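Local coordinates for aldose-aldose oxidoreductase (Caulobacter crescentus, PDB 5A04), which probably oxidises one aldose while reducing another, using a bound NADP(H) cofactor, at residues 203-208 against 227-232. Sequence-based numbering, arbitrary orientation.
Sequences VAVNAV and FQLLFP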
loop_
_atom_site.group_PDB
_atom_site.type_symbol
_atom_site.label_atom_id
_atom_site.label_comp_id
_atom_site.label_asym_id
_atom_site.label_seq_id
_atom_site.Cartn_x
_atom_site.Cartn_y
_atom_site.Cartn_z
ATOM N N VAL A 203 3.503 11.656 -13.610
ATOM C CA VAL A 203 2.889 12.073 -14.871
ATOM C C VAL A 203 1.437 11.629 -14.958
ATOM O O VAL A 203 0.724 12.008 -15.887
ATOM C CB VAL A 203 3.656 11.532 -16.091
ATOM C CG1 VAL A 203 4.995 12.253 -16.226
ATOM C CG2 VAL A 203 3.835 10.024 -15.995
ATOM N N ALA A 204 0.989 10.825 -13.999
ATOM C CA ALA A 204 -0.408 10.407 -13.992
ATOM C C ALA A 204 -0.833 10.077 -12.577
ATOM O O ALA A 204 -0.022 9.595 -11.780
ATOM C CB ALA A 204 -0.627 9.208 -14.918
ATOM N N VAL A 205 -2.099 10.345 -12.280
ATOM C CA VAL A 205 -2.633 10.240 -10.931
ATOM C C VAL A 205 -4.027 9.621 -10.947
ATOM O O VAL A 205 -4.886 10.066 -11.714
ATOM C CB VAL A 205 -2.732 11.634 -10.271
ATOM C CG1 VAL A 205 -3.347 11.524 -8.881
ATOM C CG2 VAL A 205 -1.363 12.308 -10.228
ATOM N N ASN A 206 -4.239 8.602 -10.114
ATOM C CA ASN A 206 -5.578 8.087 -9.775
ATOM C C ASN A 206 -5.867 8.376 -8.322
ATOM O O ASN A 206 -4.938 8.464 -7.521
ATOM C CB ASN A 206 -5.690 6.561 -9.958
ATOM C CG ASN A 206 -5.936 6.137 -11.379
ATOM O OD1 ASN A 206 -6.466 6.896 -12.195
ATOM N ND2 ASN A 206 -5.574 4.889 -11.682
ATOM N N ALA A 207 -7.140 8.446 -7.958
ATOM C CA ALA A 207 -7.495 8.564 -6.548
ATOM C C ALA A 207 -8.906 8.073 -6.270
ATOM O O ALA A 207 -9.784 8.143 -7.129
ATOM C CB ALA A 207 -7.342 10.016 -6.074
ATOM N N VAL A 208 -9.100 7.584 -5.049
ATOM C CA VAL A 208 -10.411 7.214 -4.530
ATOM C C VAL A 208 -10.595 7.898 -3.176
ATOM O O VAL A 208 -9.696 7.845 -2.327
ATOM C CB VAL A 208 -10.562 5.673 -4.381
ATOM C CG1 VAL A 208 -10.552 5.001 -5.742
ATOM C CG2 VAL A 208 -9.466 5.104 -3.540
ATOM N N PHE A 227 -4.312 7.369 -3.287
ATOM C CA PHE A 227 -3.968 7.748 -4.647
ATOM C C PHE A 227 -2.848 6.904 -5.214
ATOM O O PHE A 227 -2.069 6.274 -4.482
ATOM C CB PHE A 227 -3.623 9.251 -4.733
ATOM C CG PHE A 227 -2.611 9.729 -3.715
ATOM C CD1 PHE A 227 -2.998 10.041 -2.409
ATOM C CD2 PHE A 227 -1.284 9.923 -4.086
ATOM C CE1 PHE A 227 -2.046 10.506 -1.469
ATOM C CE2 PHE A 227 -0.343 10.398 -3.160
ATOM C CZ PHE A 227 -0.726 10.684 -1.857
ATOM N N GLN A 228 -2.825 6.842 -6.543
ATOM C CA GLN A 228 -1.792 6.130 -7.277
ATOM C C GLN A 228 -1.026 7.140 -8.104
ATOM O O GLN A 228 -1.637 8.047 -8.665
ATOM C CB GLN A 228 -2.395 5.085 -8.215
ATOM C CG GLN A 228 -3.307 4.093 -7.534
ATOM C CD GLN A 228 -3.724 3.001 -8.483
ATOM O OE1 GLN A 228 -4.484 3.246 -9.431
ATOM N NE2 GLN A 228 -3.218 1.781 -8.252
ATOM N N LEU A 229 0.290 6.969 -8.184
ATOM C CA LEU A 229 1.136 7.809 -9.025
ATOM C C LEU A 229 1.914 6.959 -10.009
ATOM O O LEU A 229 2.422 5.892 -9.655
ATOM C CB LEU A 229 2.123 8.623 -8.173
ATOM C CG LEU A 229 1.548 9.455 -7.024
ATOM C CD1 LEU A 229 2.670 10.040 -6.172
ATOM C CD2 LEU A 229 0.654 10.563 -7.552
ATOM N N LEU A 230 2.027 7.448 -11.242
ATOM C CA LEU A 230 2.941 6.855 -12.216
ATOM C C LEU A 230 4.020 7.876 -12.548
ATOM O O LEU A 230 3.714 9.060 -12.696
ATOM C CB LEU A 230 2.186 6.439 -13.482
ATOM C CG LEU A 230 3.003 5.849 -14.634
ATOM C CD1 LEU A 230 3.608 4.491 -14.273
ATOM C CD2 LEU A 230 2.107 5.726 -15.877
ATOM N N PHE A 231 5.269 7.423 -12.653
ATOM C CA PHE A 231 6.401 8.309 -12.928
ATOM C C PHE A 231 7.006 8.008 -14.312
ATOM O O PHE A 231 6.804 6.916 -14.843
ATOM C CB PHE A 231 7.465 8.148 -11.836
ATOM C CG PHE A 231 6.999 8.565 -10.458
ATOM C CD1 PHE A 231 6.374 7.663 -9.617
ATOM C CD2 PHE A 231 7.195 9.862 -10.016
ATOM C CE1 PHE A 231 5.951 8.056 -8.340
ATOM C CE2 PHE A 231 6.777 10.268 -8.749
ATOM C CZ PHE A 231 6.154 9.357 -7.910
ATOM N N PRO A 232 7.765 8.961 -14.890
ATOM C CA PRO A 232 8.300 8.746 -16.249
ATOM C C PRO A 232 9.147 7.484 -16.406
ATOM O O PRO A 232 9.116 6.857 -17.466
ATOM C CB PRO A 232 9.154 10.000 -16.486
ATOM C CG PRO A 232 8.460 11.052 -15.677
ATOM C CD PRO A 232 8.041 10.330 -14.414
#
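Leu-230 O is gripped by two successive amides: Val-203 N gives the strong bond (2.8 Å, N-H...O 166°), Ala-204 N only a weak one at 3.5 Å. Two residues thus face one, a classic beta bulge at the end of the ladder where strand 204-210 starts and antiparallel strand 224-230 finishes. From there the ladder runs regularly, Leu-230 N reaching Ala-204 O and Asn-206 exchanging both backbone bonds with Gln-228. Over this hydrogen-bonded pair the side-chain amides meet nearly coplanar, 21° apart. Asn-206 ND2 lies 3.0 Å from Gln-228 OE1 in an almost straight bond, the acceptor within the asparagine amide plane. Asn-206 OD1 turns to Thr-336, while Gln-228 NE2 bonds Asn-238 and the backbone of Asn-226 of the second subunit. On the other face Val-205 CG2 lies alongside Leu-229 CD2 at 3.8 Å, and Ala-207 CB touches Phe-227 CB. Phe-227 CG sits between its backbone N and carbonyl carbon (chi1 50°), and the ring leads away from strand 204-210 to Leu-183 and Leu-191 of helix 182-198. At the bulge Val-203 CG1 packs on Pro-232 CG, 3.7 Å away. The sheet is therefore two-sided here: its apolar face seats helices, its amide-bearing face meets the partner subunit, and the buried amides are held mostly within their own chain.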